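Local coordinates for protein alkyl hydroperoxide reductase E (Mycobacterium tuberculosis, PDB 5C04) that probably reduces hydrogen peroxide and organic hydroperoxides to water and alcohols as a mycoredoxin-dependent thiol peroxidase that helps protect the cell against oxidative stress, at residues Q17-V22 / P74-K79; L35-L40 / A100-Y105; Q47-Q52 / E138-R143; L68-G73 / P90-F95; I114-T119 / A131-P136. The protein carries 1 engineered substitution. All blocks are in the same frame, centred on the assembly; numbering follows the deposited sequence. Where two conformers were deposited one is given.

In the fold
Contacts 2 and 4 lie deep in the thioredoxin-like fold, about 7 Å from the centre of the chain to the centre of each. Contact 2 packs the helix 100-104 region against strand 32-37 through aromatic and aliphatic groups, whereas contact 4 pairs two parallel strands by backbone bonds. Contact 5 adds the antiparallel hairpin, whose buried polar side chains are tied by hydrogen bonds. Contact 3, about 12 Å out by centres, is charged and largely buried, with an exposed glutamine end; near Cys46, the probable active-site cysteine, its Glu49 joins Arg117 of contact 5 to Arg140. Contact 1, about 14 Å from centre to centre, is the most peripheral and fastens a turn to the helix connecting contact 4's strands.

Contact 1 (Q17-V22 / P74-K79); sequences QNQQLV and PPPTHK
Lys79 reaches out along the turn at Gln17 and Asn18 and meets the amide of Asn18, the two side chains crossing obliquely. Its CG stands anti to the backbone N (chi1 -178°), and the chain bends once, about the CB-CG bond (chi2 57°), before running straight to the ammonium. On the way Lys79 CB passes 3.4 Å from Gln17 O. Lys79 NZ then donates to Asn18 OD1 at 2.9 Å, in the carbonyl plane and on a lone pair, a charge-assisted hydrogen bond at the exposed rim of the contact. Deeper in, Gln17 offers its CB to the helix, 3.6 Å from Lys79 N and 4.0 Å from His78 CB. From there its chain turns away, and the amide is held by Leu91 N and Phe89 O. At the outer edge Gln19, in one of its two modelled conformers, lies across Pro75 at about a right angle, with Gln19 CG 3.7 Å from Pro75 CB. This turn is the tip of the antiparallel beta hairpin of strands 13-16 and 21-23. It lies against the first turn of helix 75-85, where Pro75 and His78 also touch strand 91-93 and Pro76 packs on Thr43 of the second subunit.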
# COMPACT_ATOMS: atom_id res chain seq x y z
N GLN A 17 2.99 10.24 7.40
CA GLN A 17 1.59 9.82 7.56
C GLN A 17 0.61 10.99 7.51
O GLN A 17 -0.57 10.80 7.25
CB GLN A 17 1.37 9.02 8.85
CG GLN A 17 1.71 9.77 10.15
CD GLN A 17 3.12 9.50 10.66
OE1 GLN A 17 4.07 9.53 9.91
NE2 GLN A 17 3.24 9.23 11.95
N ASN A 18 1.12 12.19 7.76
CA ASN A 18 0.33 13.42 7.65
C ASN A 18 0.51 14.14 6.31
O ASN A 18 0.09 15.31 6.16
CB ASN A 18 0.70 14.31 8.83
CG ASN A 18 0.34 13.67 10.15
OD1 ASN A 18 -0.81 13.29 10.36
ND2 ASN A 18 1.32 13.50 11.03
N GLN A 19 1.12 13.46 5.33
CA GLN A 19 1.42 13.99 4.00
C GLN A 19 2.40 15.17 3.99
O GLN A 19 2.52 15.89 3.00
CB GLN A 19 0.13 14.26 3.20
CG GLN A 19 -0.52 12.93 2.78
CD GLN A 19 -2.02 12.99 2.53
OE1 GLN A 19 -2.73 12.02 2.80
NE2 GLN A 19 -2.49 14.10 1.98
N GLN A 20 3.15 15.32 5.08
CA GLN A 20 4.23 16.31 5.15
C GLN A 20 5.54 15.73 4.62
O GLN A 20 5.79 14.51 4.75
CB GLN A 20 4.44 16.75 6.61
CG GLN A 20 3.21 17.36 7.26
CD GLN A 20 2.83 18.73 6.72
OE1 GLN A 20 3.64 19.42 6.09
NE2 GLN A 20 1.59 19.14 6.96
N LEU A 21 6.38 16.57 4.03
CA LEU A 21 7.60 16.13 3.37
C LEU A 21 8.74 16.04 4.36
O LEU A 21 9.03 17.01 5.06
CB LEU A 21 7.98 17.05 2.24
CG LEU A 21 7.00 17.06 1.06
CD1 LEU A 21 7.38 18.13 0.07
CD2 LEU A 21 6.98 15.68 0.41
N VAL A 22 9.42 14.90 4.35
CA VAL A 22 10.59 14.68 5.20
C VAL A 22 11.77 14.39 4.29
O VAL A 22 11.69 13.54 3.42
CB VAL A 22 10.35 13.47 6.11
CG1 VAL A 22 11.61 13.12 6.88
CG2 VAL A 22 9.19 13.74 7.06
N PRO A 74 1.37 3.86 1.31
CA PRO A 74 1.07 5.26 1.15
C PRO A 74 0.65 5.92 2.47
O PRO A 74 0.30 5.24 3.43
CB PRO A 74 -0.05 5.26 0.13
CG PRO A 74 -0.79 4.00 0.43
CD PRO A 74 0.24 3.00 0.89
N PRO A 75 0.61 7.26 2.50
CA PRO A 75 0.33 7.91 3.77
C PRO A 75 -0.98 7.53 4.45
O PRO A 75 -0.99 7.41 5.65
CB PRO A 75 0.40 9.41 3.45
CG PRO A 75 1.36 9.46 2.32
CD PRO A 75 1.06 8.21 1.49
N PRO A 76 -2.10 7.32 3.71
CA PRO A 76 -3.34 6.98 4.45
C PRO A 76 -3.23 5.66 5.22
O PRO A 76 -3.82 5.53 6.29
CB PRO A 76 -4.40 6.88 3.33
CG PRO A 76 -3.88 7.78 2.27
CD PRO A 76 -2.37 7.61 2.29
N THR A 77 -2.53 4.67 4.66
CA THR A 77 -2.28 3.44 5.40
C THR A 77 -1.52 3.71 6.68
O THR A 77 -1.87 3.20 7.76
CB THR A 77 -1.50 2.44 4.52
OG1 THR A 77 -2.37 2.04 3.44
CG2 THR A 77 -1.06 1.21 5.28
N HIS A 78 -0.45 4.48 6.54
CA HIS A 78 0.41 4.78 7.68
C HIS A 78 -0.26 5.66 8.70
O HIS A 78 -0.03 5.48 9.90
CB HIS A 78 1.72 5.37 7.19
CG HIS A 78 2.56 4.38 6.45
ND1 HIS A 78 3.60 4.75 5.64
CD2 HIS A 78 2.49 3.02 6.38
CE1 HIS A 78 4.16 3.67 5.12
NE2 HIS A 78 3.51 2.61 5.54
N LYS A 79 -1.15 6.55 8.26
CA LYS A 79 -1.91 7.37 9.20
C LYS A 79 -2.81 6.55 10.11
O LYS A 79 -2.80 6.71 11.35
CB LYS A 79 -2.72 8.45 8.47
CG LYS A 79 -3.51 9.38 9.41
CD LYS A 79 -2.61 10.07 10.42
CE LYS A 79 -3.33 11.18 11.16
NZ LYS A 79 -2.47 11.77 12.22

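Contact 2 (L35-L40 / A100-Y105); sequences LVFHPL and AVSQAY. Engineered in segment 35-40: His38 (natural residue Phe).
Phe37 and Tyr105 form the aromatic centre of this buried contact. Their rings meet obliquely, with centroids 5.4 Å apart and planes at 47°, so the pair is neither a stack nor a T. Phe37 brings CE1 over one face of the tyrosine, and the closest approach is from Phe37 CZ to Tyr105 CD1 at 3.8 Å. The phenylalanine has its CG beside the backbone N (chi1 -70°), which directs the ring to the helical segment, against Ser102 and Tyr105.

Aliphatic contacts flank the rings. Leu35 crosses the tyrosine at about a right angle, and a single methyl does the touching: Leu35 CD1 lies 3.6 Å from Tyr105 CE2 and 3.7 Å from Tyr105 OH. One helical turn before the tyrosine, Val101 sets its CG1 at the edge of the Phe37 ring, 4.1 Å from CZ.

The two hydroxyls at this contact find their hydrogen-bond partners outside the two segments. Ser102 OG approaches Phe37 CD2 obliquely at 3.5 Å, while its hydrogen bond is made with Asp94 OD2. The phenol of Tyr105 likewise bonds to Pro10 O, which anchors the far end of the ring.

Leu35 and Phe37 therefore form the side of strand 32-37 that receives the helix 100-104 region, whereas Val36 and the engineered His38 turn to the opposite side and pack on helix 44-55. Strands 65-71 and 114-122 pair with this strand in the sheet, and Tyr105 also meets the ring of Phe120 from the latter.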
# COMPACT_ATOMS: atom_id res chain seq x y z
N LEU A 35 17.27 4.99 10.38
CA LEU A 35 16.34 4.61 9.28
C LEU A 35 15.91 3.17 9.49
O LEU A 35 16.75 2.25 9.43
CB LEU A 35 17.03 4.71 7.93
CG LEU A 35 17.59 6.09 7.57
CD1 LEU A 35 18.25 6.05 6.20
CD2 LEU A 35 16.53 7.16 7.62
N VAL A 36 14.61 2.97 9.75
CA VAL A 36 14.05 1.64 9.97
C VAL A 36 13.16 1.27 8.77
O VAL A 36 11.96 1.59 8.72
CB VAL A 36 13.27 1.54 11.30
CG1 VAL A 36 12.78 0.11 11.52
CG2 VAL A 36 14.15 2.03 12.49
N PHE A 37 13.77 0.61 7.80
CA PHE A 37 12.99 0.04 6.67
C PHE A 37 12.23 -1.17 7.17
O PHE A 37 12.76 -1.95 7.96
CB PHE A 37 13.91 -0.36 5.52
CG PHE A 37 14.52 0.80 4.79
CD1 PHE A 37 15.72 1.37 5.21
CD2 PHE A 37 13.92 1.32 3.65
CE1 PHE A 37 16.30 2.43 4.52
CE2 PHE A 37 14.49 2.37 2.95
CZ PHE A 37 15.67 2.93 3.39
N HIS A 38 11.00 -1.36 6.70
CA HIS A 38 10.26 -2.55 7.10
C HIS A 38 9.24 -2.93 6.03
O HIS A 38 8.82 -2.07 5.25
CB HIS A 38 9.61 -2.40 8.47
CG HIS A 38 8.51 -1.41 8.49
ND1 HIS A 38 7.20 -1.80 8.36
CD2 HIS A 38 8.51 -0.05 8.52
CE1 HIS A 38 6.43 -0.73 8.36
NE2 HIS A 38 7.19 0.34 8.45
N PRO A 39 8.86 -4.22 5.98
CA PRO A 39 7.93 -4.70 4.98
C PRO A 39 6.55 -4.01 4.85
O PRO A 39 6.27 -3.41 3.80
CB PRO A 39 7.77 -6.18 5.36
CG PRO A 39 9.10 -6.56 5.86
CD PRO A 39 9.63 -5.32 6.58
N LEU A 40 5.68 -4.11 5.85
CA LEU A 40 4.29 -3.74 5.65
C LEU A 40 3.56 -3.38 6.92
O LEU A 40 3.57 -4.14 7.90
CB LEU A 40 3.51 -4.88 5.00
CG LEU A 40 3.71 -5.20 3.51
CD1 LEU A 40 2.91 -6.45 3.13
CD2 LEU A 40 3.35 -4.01 2.64
N ALA A 100 11.58 2.82 -4.36
CA ALA A 100 12.79 3.46 -4.95
C ALA A 100 13.86 3.75 -3.91
O ALA A 100 15.05 3.50 -4.14
CB ALA A 100 12.41 4.74 -5.68
N VAL A 101 13.44 4.28 -2.75
CA VAL A 101 14.42 4.58 -1.68
C VAL A 101 15.00 3.29 -1.14
O VAL A 101 16.22 3.16 -0.94
CB VAL A 101 13.82 5.47 -0.59
CG1 VAL A 101 14.84 5.72 0.51
CG2 VAL A 101 13.37 6.79 -1.22
N SER A 102 14.13 2.30 -0.90
CA SER A 102 14.59 0.99 -0.47
C SER A 102 15.64 0.39 -1.43
O SER A 102 16.67 -0.15 -1.00
CB SER A 102 13.38 0.05 -0.32
OG SER A 102 12.44 0.58 0.62
N GLN A 103 15.41 0.54 -2.73
CA GLN A 103 16.37 0.11 -3.74
C GLN A 103 17.68 0.88 -3.67
O GLN A 103 18.74 0.28 -3.80
CB GLN A 103 15.78 0.27 -5.15
CG GLN A 103 14.69 -0.72 -5.47
CD GLN A 103 14.12 -0.46 -6.85
OE1 GLN A 103 13.91 0.69 -7.24
NE2 GLN A 103 13.89 -1.53 -7.61
N ALA A 104 17.60 2.20 -3.48
CA ALA A 104 18.82 3.04 -3.34
C ALA A 104 19.68 2.61 -2.19
O ALA A 104 20.92 2.80 -2.23
CB ALA A 104 18.44 4.51 -3.17
N TYR A 105 19.06 2.12 -1.11
CA TYR A 105 19.80 1.65 0.06
C TYR A 105 20.18 0.17 -0.04
O TYR A 105 20.88 -0.33 0.84
CB TYR A 105 19.02 1.95 1.37
CG TYR A 105 19.16 3.38 1.84
CD1 TYR A 105 18.47 4.43 1.23
CD2 TYR A 105 20.05 3.70 2.88
CE1 TYR A 105 18.63 5.76 1.64
CE2 TYR A 105 20.20 5.01 3.32
CZ TYR A 105 19.52 6.04 2.68
OH TYR A 105 19.65 7.35 3.07

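Contact 3 (Q47-Q52 / E138-R143); sequences QGELDQ and EVRDQR
Glu49 leaves helix 44-55 directed at the 138-143 loop and holds it mainly through its carboxylate. Its CB lies 4.0 Å from Gln142 NE2, which donates to Glu49 O at 3.0 Å. CG stands beside the backbone N (chi1 -61°) and the chain beyond it is extended, which carries the carboxylate to Arg140. There the guanidinium grips it side-on: Arg140 NH2 donates to Glu49 OE1 at 2.8 Å and Arg140 NE to Glu49 OE2 at 3.0 Å, both bonds almost straight although the planes are turned 36° apart. Glu49 OE2 also accepts from Arg140 N at 3.0 Å, reached from the opposite face of the carboxylate. A water donates to Glu49 OE2 and Arg140 O and accepts from Gln142 NE2. At the outer end Gln52 and Gln142 run antiparallel alongside one another, their amide planes nearly perpendicular (85°); in the modelled conformer of Gln52 a second water bridges the amides. The salt bridge lies beside Cys46, the probable active-site cysteine. The loop, which leads from strand 128-134 into helix 143-150, is thereby fixed to helix 44-55. Arg117 of strand 114-122 also bridges to Glu49 OE1, and Arg140 donates to Phe37 O and Thr119 OG1.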
# COMPACT_ATOMS: atom_id res chain seq x y z
N GLN A 47 4.61 -4.92 13.27
CA GLN A 47 3.91 -4.37 14.44
C GLN A 47 4.78 -4.53 15.69
O GLN A 47 4.94 -3.58 16.47
CB GLN A 47 2.55 -5.06 14.65
CG GLN A 47 1.74 -4.37 15.76
CD GLN A 47 1.02 -3.16 15.24
OE1 GLN A 47 0.25 -3.26 14.27
NE2 GLN A 47 1.30 -1.99 15.81
N GLY A 48 5.35 -5.69 15.88
CA GLY A 48 6.18 -5.92 17.05
C GLY A 48 7.37 -4.99 17.07
O GLY A 48 7.75 -4.47 18.13
N GLU A 49 8.04 -4.85 15.92
CA GLU A 49 9.24 -4.01 15.86
C GLU A 49 8.91 -2.56 16.11
O GLU A 49 9.60 -1.90 16.90
CB GLU A 49 9.97 -4.16 14.53
CG GLU A 49 10.46 -5.57 14.23
CD GLU A 49 11.51 -5.57 13.15
OE1 GLU A 49 11.15 -5.21 12.01
OE2 GLU A 49 12.72 -5.86 13.44
N LEU A 50 7.89 -2.03 15.48
CA LEU A 50 7.55 -0.62 15.70
C LEU A 50 6.91 -0.38 17.07
O LEU A 50 7.07 0.69 17.62
CB LEU A 50 6.72 -0.04 14.55
CG LEU A 50 7.48 0.14 13.22
CD1 LEU A 50 6.66 1.05 12.31
CD2 LEU A 50 8.90 0.62 13.37
N ASP A 51 6.19 -1.36 17.61
CA ASP A 51 5.68 -1.23 18.99
C ASP A 51 6.83 -1.15 19.96
O ASP A 51 6.75 -0.34 20.91
CB ASP A 51 4.73 -2.39 19.35
CG ASP A 51 3.36 -2.27 18.68
OD1 ASP A 51 3.06 -1.28 17.95
OD2 ASP A 51 2.51 -3.17 18.93
N GLN A 52 7.88 -1.94 19.77
CA GLN A 52 9.06 -1.86 20.66
C GLN A 52 9.70 -0.47 20.51
O GLN A 52 10.08 0.15 21.51
CB GLN A 52 10.05 -3.02 20.36
CG GLN A 52 11.51 -2.87 20.83
CD GLN A 52 11.81 -3.39 22.22
OE1 GLN A 52 11.03 -4.10 22.83
NE2 GLN A 52 12.96 -2.99 22.74
N GLU A 138 12.50 -12.49 9.81
CA GLU A 138 13.39 -12.32 10.93
C GLU A 138 12.97 -11.10 11.75
O GLU A 138 12.16 -10.28 11.29
CB GLU A 138 14.82 -12.14 10.44
CG GLU A 138 15.41 -13.39 9.81
CD GLU A 138 16.86 -13.18 9.42
OE1 GLU A 138 17.10 -12.55 8.37
OE2 GLU A 138 17.75 -13.65 10.18
N VAL A 139 13.51 -11.00 12.96
CA VAL A 139 13.29 -9.89 13.89
C VAL A 139 14.62 -9.29 14.28
O VAL A 139 15.53 -10.02 14.68
CB VAL A 139 12.59 -10.36 15.20
CG1 VAL A 139 12.29 -9.17 16.12
CG2 VAL A 139 11.34 -11.11 14.84
N ARG A 140 14.74 -7.96 14.22
CA ARG A 140 15.99 -7.29 14.53
C ARG A 140 16.20 -7.15 16.04
O ARG A 140 15.23 -7.16 16.81
CB ARG A 140 16.05 -5.94 13.83
CG ARG A 140 16.15 -6.07 12.33
CD ARG A 140 15.95 -4.74 11.65
NE ARG A 140 14.53 -4.44 11.52
CZ ARG A 140 14.05 -3.55 10.66
NH1 ARG A 140 14.87 -2.78 9.95
NH2 ARG A 140 12.74 -3.43 10.53
N ASP A 141 17.47 -7.02 16.43
CA ASP A 141 17.87 -6.77 17.80
C ASP A 141 18.11 -5.27 17.97
O ASP A 141 19.12 -4.73 17.52
CB ASP A 141 19.15 -7.57 18.08
CG ASP A 141 19.64 -7.43 19.50
OD1 ASP A 141 19.06 -6.65 20.28
OD2 ASP A 141 20.63 -8.13 19.81
N GLN A 142 17.15 -4.59 18.59
CA GLN A 142 17.19 -3.15 18.71
C GLN A 142 18.29 -2.61 19.66
O GLN A 142 18.63 -1.45 19.62
CB GLN A 142 15.80 -2.59 19.04
CG GLN A 142 14.76 -2.98 17.99
CD GLN A 142 13.43 -2.26 18.11
OE1 GLN A 142 13.29 -1.30 18.86
NE2 GLN A 142 12.43 -2.73 17.36
N ARG A 143 18.89 -3.51 20.44
CA ARG A 143 20.08 -3.12 21.20
C ARG A 143 21.22 -2.57 20.32
O ARG A 143 21.97 -1.69 20.71
CB ARG A 143 20.64 -4.30 22.01
CG ARG A 143 19.67 -5.00 22.94
CD ARG A 143 20.42 -6.13 23.65
NE ARG A 143 21.03 -7.05 22.67
CZ ARG A 143 22.12 -7.79 22.85
NH1 ARG A 143 22.78 -7.78 24.02
NH2 ARG A 143 22.55 -8.56 21.86
O HOH W 1 12.99 -5.57 16.21
O HOH W 2 13.80 -0.45 21.38

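Contact 4 (L68-G73 / P90-F95); sequences LAISVG and PLLSDF
Ala69 and Leu92 are joined by the shortest rung of a parallel strand pair, with Leu92 N donating to Ala69 O at 2.7 Å. Around it the ladder runs Ala69 N to Pro90 O at 3.0 Å, Ser71 N to Leu92 O at 3.2 Å and Asp94 N to Ser71 O at 2.8 Å. The N-H groups of Ala69 and Ser71 meet their acceptors nearly along the C=O axis, whereas those of Leu92 and Asp94 come in tilted from the carbonyl plane. Ile70 and Leu92 share one face of the sheet and pack there through CG1 and CB, while Ala69 and Leu91 lie on the other. This is the compact part, buried within the sheet, and it joins the two strands of the beta-alpha-beta crossover whose helix is 75-85.

The ends are less regular and more open, with partly exposed Pro90, Gly73 and Phe95 and a water. At the start, Leu68 CD2 lies 3.7 Å from Pro90 CG. Where the ladder ends, Ser93 OG donates to Gly73 O at 2.7 Å, and Phe95, its CG anti to the backbone N (chi1 170°), turns the ring edge to Val72 O. The water donates to both Val72 O and Phe95 O, and the Phe95 ring meets His98 of the second subunit edge-to-face.

Backbone bonds thus join the two strands along the ladder, and a serine hydroxyl and a water take over at its end. The carboxylate of Asp94, besides its bond to Ser102, accepts from Val101 N at the start of helix 100-104, an environment that would probably stabilise its negative charge.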
# COMPACT_ATOMS: atom_id res chain seq x y z
N LEU A 68 13.16 7.38 11.71
CA LEU A 68 12.21 7.37 10.59
C LEU A 68 11.94 5.95 10.17
O LEU A 68 12.86 5.22 9.83
CB LEU A 68 12.79 8.13 9.39
CG LEU A 68 13.33 9.54 9.68
CD1 LEU A 68 14.13 10.10 8.51
CD2 LEU A 68 12.19 10.46 10.03
N ALA A 69 10.67 5.57 10.14
CA ALA A 69 10.28 4.26 9.65
C ALA A 69 9.96 4.43 8.17
O ALA A 69 9.40 5.47 7.81
CB ALA A 69 9.11 3.72 10.44
N ILE A 70 10.41 3.52 7.32
CA ILE A 70 10.14 3.62 5.87
C ILE A 70 9.59 2.31 5.33
O ILE A 70 10.17 1.25 5.55
CB ILE A 70 11.45 3.94 5.11
CG1 ILE A 70 12.10 5.21 5.68
CG2 ILE A 70 11.22 4.04 3.59
CD1 ILE A 70 13.48 5.57 5.13
N SER A 71 8.49 2.40 4.59
CA SER A 71 7.85 1.22 4.03
C SER A 71 7.16 1.63 2.74
O SER A 71 6.96 2.82 2.51
CB SER A 71 6.84 0.68 5.03
OG SER A 71 6.46 -0.64 4.69
N VAL A 72 6.75 0.63 1.94
CA VAL A 72 6.11 0.92 0.65
C VAL A 72 4.65 1.39 0.74
O VAL A 72 4.08 1.72 -0.31
CB VAL A 72 6.25 -0.27 -0.33
CG1 VAL A 72 7.71 -0.56 -0.66
CG2 VAL A 72 5.50 -1.50 0.15
N GLY A 73 4.05 1.47 1.92
CA GLY A 73 2.67 1.93 2.02
C GLY A 73 2.52 3.42 1.80
O GLY A 73 3.45 4.17 2.10
N PRO A 90 7.78 9.67 12.61
CA PRO A 90 7.42 9.63 11.19
C PRO A 90 7.50 8.24 10.57
O PRO A 90 8.50 7.53 10.73
CB PRO A 90 8.45 10.56 10.51
CG PRO A 90 9.02 11.37 11.62
CD PRO A 90 9.00 10.49 12.83
N LEU A 91 6.42 7.87 9.89
CA LEU A 91 6.36 6.71 9.00
C LEU A 91 6.34 7.29 7.61
O LEU A 91 5.43 8.08 7.30
CB LEU A 91 5.10 5.92 9.22
CG LEU A 91 5.07 4.99 10.44
CD1 LEU A 91 4.96 5.72 11.76
CD2 LEU A 91 3.90 4.04 10.34
N LEU A 92 7.35 6.94 6.82
CA LEU A 92 7.53 7.51 5.48
C LEU A 92 7.11 6.55 4.40
O LEU A 92 7.29 5.34 4.54
CB LEU A 92 8.97 7.90 5.24
CG LEU A 92 9.59 8.82 6.27
CD1 LEU A 92 10.94 9.25 5.75
CD2 LEU A 92 8.71 10.01 6.61
N SER A 93 6.55 7.11 3.32
CA SER A 93 5.98 6.31 2.22
C SER A 93 6.91 6.18 1.03
O SER A 93 7.09 7.15 0.28
CB SER A 93 4.68 6.95 1.74
OG SER A 93 3.68 6.82 2.71
N ASP A 94 7.48 4.99 0.84
CA ASP A 94 8.31 4.67 -0.31
C ASP A 94 7.39 4.02 -1.39
O ASP A 94 7.63 2.91 -1.86
CB ASP A 94 9.46 3.73 0.14
CG ASP A 94 10.57 3.59 -0.90
OD1 ASP A 94 10.71 4.45 -1.82
OD2 ASP A 94 11.31 2.58 -0.82
N PHE A 95 6.36 4.78 -1.76
CA PHE A 95 5.15 4.24 -2.40
C PHE A 95 5.14 4.32 -3.93
O PHE A 95 4.75 3.35 -4.61
CB PHE A 95 3.95 4.99 -1.87
CG PHE A 95 2.66 4.72 -2.61
CD1 PHE A 95 1.97 3.53 -2.38
CD2 PHE A 95 2.13 5.65 -3.48
CE1 PHE A 95 0.80 3.26 -3.06
CE2 PHE A 95 0.97 5.39 -4.16
CZ PHE A 95 0.31 4.20 -3.94
O HOH W 3 3.58 0.85 -3.03

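Contact 5 (I114-T119 / A131-P136); sequences IANRGT and AEMKQP
Glu132 sets its CG between the backbone N and the carbonyl carbon (chi1 70°), which lays the side chain alongside Thr119, both pointing the same way. Thr119 OG1 donates to the anti lone pair of Glu132 OE2 at 2.7 Å. Arg117 instead runs out extended from CG to NE and grips one backbone oxygen side-on, with Arg117 NH2 at 2.8 Å and NE at 3.1 Å from Pro136 O. That oxygen lies in the guanidinium plane; NH2 uses a lone pair of the carbonyl, whereas NE approaches from above the carbonyl plane. Both Thr119 and Arg117 belong to the antiparallel hairpin of strands 114-122 and 128-134. Arg117 and Lys134 form a hydrogen-bonded pair, with Arg117 N to Lys134 O and Lys134 N to Arg117 O both 2.9 Å, and Thr119 with Glu132 forms the next. Gly118 and Met133, the non-hydrogen-bonded pair between them, bring their CA atoms to 4.1 Å. Near Met133, Asn116 ND2 makes a weak bond to Met133 SD at 3.7 Å. Asn116 OD1 lies 3.2 Å from Pro136 CD and accepts from Asn109 ND2. The side chain of Arg117 also touches Cys46, the probable active-site cysteine.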
# COMPACT_ATOMS: atom_id res chain seq x y z
N ILE A 114 8.47 -5.47 -1.43
CA ILE A 114 8.54 -4.81 -0.13
C ILE A 114 9.99 -4.56 0.26
O ILE A 114 10.89 -5.24 -0.22
CB ILE A 114 7.87 -5.69 0.96
CG1 ILE A 114 8.52 -7.09 1.00
CG2 ILE A 114 6.36 -5.74 0.77
CD1 ILE A 114 7.97 -8.05 2.01
N ALA A 115 10.20 -3.63 1.17
CA ALA A 115 11.53 -3.50 1.79
C ALA A 115 11.74 -4.69 2.70
O ALA A 115 10.81 -5.16 3.39
CB ALA A 115 11.64 -2.20 2.57
N ASN A 116 12.98 -5.20 2.70
CA ASN A 116 13.45 -6.07 3.76
C ASN A 116 13.65 -5.26 5.03
O ASN A 116 13.42 -4.05 5.06
CB ASN A 116 14.76 -6.78 3.31
CG ASN A 116 14.53 -7.79 2.20
OD1 ASN A 116 13.59 -8.56 2.25
ND2 ASN A 116 15.40 -7.79 1.20
N ARG A 117 14.08 -5.95 6.09
CA ARG A 117 14.29 -5.30 7.38
C ARG A 117 15.68 -4.67 7.43
O ARG A 117 16.60 -5.16 8.11
CB ARG A 117 14.04 -6.31 8.54
CG ARG A 117 12.60 -6.78 8.57
CD ARG A 117 12.22 -7.58 9.84
NE ARG A 117 10.95 -8.25 9.57
CZ ARG A 117 9.76 -7.65 9.54
NH1 ARG A 117 9.63 -6.40 9.94
NH2 ARG A 117 8.70 -8.33 9.08
N GLY A 118 15.83 -3.60 6.67
CA GLY A 118 17.07 -2.84 6.58
C GLY A 118 17.09 -1.77 7.65
O GLY A 118 16.08 -1.11 7.92
N THR A 119 18.24 -1.57 8.28
CA THR A 119 18.36 -0.51 9.27
C THR A 119 19.69 0.20 9.06
O THR A 119 20.71 -0.45 8.85
CB THR A 119 18.38 -1.05 10.71
OG1 THR A 119 17.53 -2.19 10.86
CG2 THR A 119 18.03 0.07 11.71
N ALA A 131 24.81 -0.45 9.62
CA ALA A 131 24.04 -1.00 8.50
C ALA A 131 23.74 -2.47 8.71
O ALA A 131 24.64 -3.27 8.96
CB ALA A 131 24.77 -0.80 7.18
N GLU A 132 22.46 -2.85 8.59
CA GLU A 132 22.11 -4.25 8.64
C GLU A 132 20.93 -4.49 7.71
O GLU A 132 20.19 -3.54 7.37
CB GLU A 132 21.73 -4.68 10.05
CG GLU A 132 20.40 -4.11 10.52
CD GLU A 132 19.98 -4.47 11.92
OE1 GLU A 132 20.63 -5.34 12.57
OE2 GLU A 132 18.97 -3.88 12.39
N MET A 133 20.75 -5.74 7.34
CA MET A 133 19.53 -6.14 6.62
C MET A 133 19.14 -7.56 6.95
O MET A 133 19.87 -8.50 6.65
CB MET A 133 19.69 -6.02 5.10
CG MET A 133 18.36 -6.08 4.35
SD MET A 133 18.51 -6.37 2.58
CE MET A 133 19.01 -8.09 2.51
N LYS A 134 17.98 -7.70 7.60
CA LYS A 134 17.39 -8.99 7.88
C LYS A 134 16.24 -9.28 6.92
O LYS A 134 15.68 -8.37 6.29
CB LYS A 134 16.94 -9.05 9.35
CG LYS A 134 18.06 -8.75 10.35
CD LYS A 134 19.22 -9.71 10.18
CE LYS A 134 20.16 -9.66 11.38
NZ LYS A 134 20.71 -8.29 11.55
N GLN A 135 15.87 -10.55 6.82
CA GLN A 135 14.77 -10.96 5.97
C GLN A 135 13.40 -10.65 6.60
O GLN A 135 13.29 -10.39 7.81
CB GLN A 135 14.88 -12.45 5.64
CG GLN A 135 16.13 -12.80 4.84
CD GLN A 135 16.16 -12.13 3.47
OE1 GLN A 135 15.24 -12.28 2.68
NE2 GLN A 135 17.22 -11.37 3.20
N PRO A 136 12.35 -10.65 5.78
CA PRO A 136 11.02 -10.33 6.33
C PRO A 136 10.58 -11.25 7.47
O PRO A 136 9.85 -10.83 8.36
CB PRO A 136 10.10 -10.44 5.11
CG PRO A 136 10.99 -10.09 3.96
CD PRO A 136 12.32 -10.71 4.31